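Local atomic coordinates of translation initiation factor eIF2b-like protein (Chaetomium thermophilum, PDB entry 4ZEM), a protein that forms the beta subunit of the decameric translation initiation factor eIF2B, which probably acts as the guanine nucleotide exchange factor for eIF2. Residues D21-L24 / E25-I28; R54-V57 / A58-W62. All blocks are in the same frame, centred on the assembly; numbering follows the deposited sequence.

Contact 1: residues D21-L24 / E25-I28; sequences DQSL and EASI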
loop_
_atom_site.group_PDB
_atom_site.type_symbol
_atom_site.label_atom_id
_atom_site.label_comp_id
_atom_site.label_asym_id
_atom_site.label_seq_id
_atom_site.Cartn_x
_atom_site.Cartn_y
_atom_site.Cartn_z
ATOM N N ASP A 21 -19.757 12.589 -11.060
ATOM C CA ASP A 21 -20.490 13.764 -11.539
ATOM C C ASP A 21 -19.858 15.094 -11.135
ATOM O O ASP A 21 -20.560 16.071 -10.864
ATOM C CB ASP A 21 -21.941 13.737 -11.043
ATOM C CG ASP A 21 -22.727 12.556 -11.587
ATOM O OD1 ASP A 21 -22.792 12.411 -12.828
ATOM O OD2 ASP A 21 -23.294 11.786 -10.781
ATOM N N GLN A 22 -18.538 15.096 -11.003
ATOM C CA GLN A 22 -17.768 16.329 -10.879
ATOM C C GLN A 22 -16.803 16.454 -12.056
ATOM O O GLN A 22 -16.539 15.467 -12.744
ATOM C CB GLN A 22 -17.035 16.368 -9.553
ATOM C CG GLN A 22 -16.658 17.737 -9.089
ATOM C CD GLN A 22 -16.095 17.693 -7.693
ATOM O OE1 GLN A 22 -15.322 16.797 -7.351
ATOM N NE2 GLN A 22 -16.525 18.627 -6.855
ATOM N N SER A 23 -16.270 17.646 -12.302
ATOM C CA SER A 23 -15.286 17.758 -13.367
ATOM C C SER A 23 -13.971 17.168 -12.872
ATOM O O SER A 23 -13.727 17.113 -11.667
ATOM C CB SER A 23 -15.081 19.213 -13.771
ATOM O OG SER A 23 -14.115 19.831 -12.935
ATOM N N LEU A 24 -13.140 16.712 -13.804
ATOM C CA LEU A 24 -11.960 15.928 -13.460
ATOM C C LEU A 24 -11.038 16.789 -12.607
ATOM O O LEU A 24 -10.529 16.351 -11.572
ATOM C CB LEU A 24 -11.243 15.433 -14.718
ATOM C CG LEU A 24 -9.834 14.866 -14.562
ATOM C CD1 LEU A 24 -9.817 13.720 -13.549
ATOM C CD2 LEU A 24 -9.313 14.409 -15.909
ATOM N N GLU A 25 -10.872 18.036 -13.036
ATOM C CA GLU A 25 -9.978 18.973 -12.372
ATOM C C GLU A 25 -10.474 19.301 -10.973
ATOM O O GLU A 25 -9.681 19.461 -10.044
ATOM C CB GLU A 25 -9.821 20.252 -13.207
ATOM C CG GLU A 25 -8.816 21.234 -12.616
ATOM C CD GLU A 25 -7.376 20.732 -12.703
ATOM O OE1 GLU A 25 -7.118 19.727 -13.406
ATOM O OE2 GLU A 25 -6.500 21.339 -12.053
ATOM N N ALA A 26 -11.789 19.400 -10.825
ATOM C CA ALA A 26 -12.373 19.623 -9.514
ATOM C C ALA A 26 -12.108 18.436 -8.575
ATOM O O ALA A 26 -11.768 18.634 -7.410
ATOM C CB ALA A 26 -13.863 19.889 -9.640
ATOM N N SER A 27 -12.244 17.211 -9.084
ATOM C CA SER A 27 -11.965 16.012 -8.283
ATOM C C SER A 27 -10.506 15.942 -7.841
ATOM O O SER A 27 -10.217 15.635 -6.683
ATOM C CB SER A 27 -12.319 14.735 -9.053
ATOM O OG SER A 27 -13.665 14.741 -9.492
ATOM N N ILE A 28 -9.596 16.236 -8.764
ATOM C CA ILE A 28 -8.167 16.214 -8.470
ATOM C C ILE A 28 -7.850 17.250 -7.398
ATOM O O ILE A 28 -7.138 16.963 -6.439
ATOM C CB ILE A 28 -7.309 16.496 -9.730
ATOM C CG1 ILE A 28 -7.599 15.472 -10.831
ATOM C CG2 ILE A 28 -5.824 16.480 -9.385
ATOM C CD1 ILE A 28 -6.799 15.702 -12.112
#

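Contact 2: residues R54-V57 / A58-W62; sequences RQVV and AKSKW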
loop_
_atom_site.group_PDB
_atom_site.type_symbol
_atom_site.label_atom_id
_atom_site.label_comp_id
_atom_site.label_asym_id
_atom_site.label_seq_id
_atom_site.Cartn_x
_atom_site.Cartn_y
_atom_site.Cartn_z
ATOM N N ARG A 54 -8.468 6.440 -12.056
ATOM C CA ARG A 54 -9.501 5.838 -12.889
ATOM C C ARG A 54 -10.314 6.913 -13.611
ATOM O O ARG A 54 -10.676 6.758 -14.781
ATOM C CB ARG A 54 -10.428 4.963 -12.053
ATOM C CG ARG A 54 -11.378 4.116 -12.879
ATOM C CD ARG A 54 -12.264 3.264 -11.992
ATOM N NE ARG A 54 -13.267 2.544 -12.764
ATOM C CZ ARG A 54 -14.510 2.973 -12.954
ATOM N NH1 ARG A 54 -14.906 4.121 -12.421
ATOM N NH2 ARG A 54 -15.356 2.250 -13.674
ATOM N N GLN A 55 -10.585 8.005 -12.908
ATOM C CA GLN A 55 -11.352 9.102 -13.474
ATOM C C GLN A 55 -10.513 9.875 -14.490
ATOM O O GLN A 55 -11.041 10.422 -15.459
ATOM C CB GLN A 55 -11.822 10.045 -12.367
ATOM C CG GLN A 55 -13.039 9.563 -11.615
ATOM C CD GLN A 55 -14.235 9.316 -12.512
ATOM O OE1 GLN A 55 -14.518 10.095 -13.422
ATOM N NE2 GLN A 55 -14.947 8.223 -12.255
ATOM N N VAL A 56 -9.203 9.901 -14.269
ATOM C CA VAL A 56 -8.275 10.490 -15.228
ATOM C C VAL A 56 -8.295 9.702 -16.535
ATOM O O VAL A 56 -8.358 10.281 -17.615
ATOM C CB VAL A 56 -6.839 10.539 -14.660
ATOM C CG1 VAL A 56 -5.838 10.913 -15.735
ATOM C CG2 VAL A 56 -6.768 11.510 -13.497
ATOM N N VAL A 57 -8.267 8.378 -16.428
ATOM C CA VAL A 57 -8.343 7.517 -17.603
ATOM C C VAL A 57 -9.666 7.751 -18.329
ATOM O O VAL A 57 -9.709 7.834 -19.554
ATOM C CB VAL A 57 -8.197 6.025 -17.234
ATOM C CG1 VAL A 57 -8.444 5.146 -18.452
ATOM C CG2 VAL A 57 -6.814 5.761 -16.659
ATOM N N ALA A 58 -10.740 7.864 -17.557
ATOM C CA ALA A 58 -12.080 8.034 -18.110
ATOM C C ALA A 58 -12.355 9.410 -18.726
ATOM O O ALA A 58 -12.898 9.498 -19.819
ATOM C CB ALA A 58 -13.117 7.745 -17.033
ATOM N N LYS A 59 -12.012 10.480 -18.017
ATOM C CA LYS A 59 -12.411 11.821 -18.432
ATOM C C LYS A 59 -11.353 12.682 -19.130
ATOM O O LYS A 59 -11.711 13.619 -19.839
ATOM C CB LYS A 59 -12.953 12.585 -17.226
ATOM C CG LYS A 59 -14.142 11.919 -16.553
ATOM C CD LYS A 59 -14.711 12.816 -15.469
ATOM C CE LYS A 59 -16.088 12.360 -15.023
ATOM N NZ LYS A 59 -16.781 13.419 -14.235
ATOM N N SER A 60 -10.066 12.412 -18.918
ATOM C CA SER A 60 -9.035 13.231 -19.566
ATOM C C SER A 60 -9.030 13.016 -21.087
ATOM O O SER A 60 -9.571 12.027 -21.582
ATOM C CB SER A 60 -7.653 12.946 -18.974
ATOM O OG SER A 60 -7.123 11.728 -19.462
ATOM N N LYS A 61 -8.403 13.939 -21.817
ATOM C CA LYS A 61 -8.207 13.809 -23.266
ATOM C C LYS A 61 -6.879 13.164 -23.680
ATOM O O LYS A 61 -5.814 13.606 -23.253
ATOM C CB LYS A 61 -8.292 15.195 -23.917
ATOM C CG LYS A 61 -9.585 15.948 -23.681
ATOM C CD LYS A 61 -9.465 17.375 -24.194
ATOM C CE LYS A 61 -10.486 18.284 -23.538
ATOM N NZ LYS A 61 -11.843 18.071 -24.108
ATOM N N TRP A 62 -6.984 12.067 -24.418
ATOM C CA TRP A 62 -5.838 11.339 -24.928
ATOM C C TRP A 62 -6.317 10.477 -26.084
ATOM O O TRP A 62 -7.457 10.025 -26.084
ATOM C CB TRP A 62 -5.214 10.468 -23.835
ATOM C CG TRP A 62 -6.182 9.536 -23.190
ATOM C CD1 TRP A 62 -6.997 9.808 -22.139
ATOM C CD2 TRP A 62 -6.442 8.179 -23.558
ATOM N NE1 TRP A 62 -7.751 8.709 -21.829
ATOM C CE2 TRP A 62 -7.428 7.695 -22.687
ATOM C CE3 TRP A 62 -5.937 7.329 -24.541
ATOM C CZ2 TRP A 62 -7.918 6.399 -22.764
ATOM C CZ3 TRP A 62 -6.426 6.046 -24.619
ATOM C CH2 TRP A 62 -7.405 5.591 -23.736
#

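Contact 1: residues D21-L24 / E25-I28
Gln22 lies over the first turn of helix 24-37, meeting Ala26 and Ser27. Its CB sits near the Ser27 hydroxyl, and the next carbon, CG, packs 3.6 Å from Ala26 CB. CD stays over the same methyl group, where the two ends of the amide part: NE2 stays beside Ala26 CB, while OE1 comes 3.4 Å from Ser27 OG. With CG anti to the backbone N (chi1 -158°) and the chain extended beyond it, the side chain runs along the helix start. Ser23 is the N-cap. Its OG accepts the Ala26 N-H over 3.2 Å, occupying one of the amide groups that the first turn of a helix cannot pair with a preceding carbonyl. Ser23 O is gripped twice by Ser27: Ser27 N donates to it at 3.0 Å, and the Ser27 hydroxyl from above the carbonyl plane. On another side of the turn, Leu24 CD1 touches Ile28 CD1 at 3.9 Å. Ile28 also rests on Leu52 of helix 43-59. Glu25 carries its carboxylate to a salt bridge with Arg78.

Contact 2: residues R54-V57 / A58-W62
The backbone is helical through Lys59, with Ala58 N bonded to Arg54 O and Lys59 N to Gln55 O (2.7 Å), before the chain leaves the helical conformation at Ser60 and runs on extended to Trp62. Ser60 nevertheless stays tied to the last turn: its N and its OG both donate to Val56 O, the hydroxyl at 2.7 Å, and they arrive from opposite faces of the carbonyl plane. With chi1 at 77°, OG is swung back toward the preceding turn, where it meets Val56 O. Trp62 reaches back too. Its indole NE1 donates to Val57 O across 3.1 Å in a fairly straight bond (N-H...O angle 160°), and the oxygen lies at the ring edge, close to the indole plane. Helices 65-82 and 154-182 pack on the indole through Leu68 and Val156, among others. Along the helix, Gln55 and Lys59 run side by side in the same direction, Gln55 OE1 lying 3.2 Å from Lys59 CE. The lysine NZ continues to Gln22 O, with which it is hydrogen-bonded. The carbonyls of Val56 and Val57, near the C-terminal end of helix 43-59, are thus served by donors of the departing chain: a backbone amide and a hydroxyl for one, an indole N-H for the other. Both carbonyls belong to buried residues, and the bonds probably help set the direction in which the chain leaves the helix.

How the contacts relate
From the N terminus, the chain passes helix 12-18 and a short loop before contact 1 closes the start of helix 24-37. It then runs to the end of that helix and returns along helix 43-59, whose C-terminal end and exit toward helix 65-82 form contact 2. The two are in series, neither nested nor crossed, with centres about 11 Å apart. They meet directly: Leu24 CD1 lies 3.8 Å from Val56 CG2, and Leu24 CD2 packs against the backbone of Ser60. The beginning of one helix is therefore joined to the end of the next within the N-terminal helical part of the subunit.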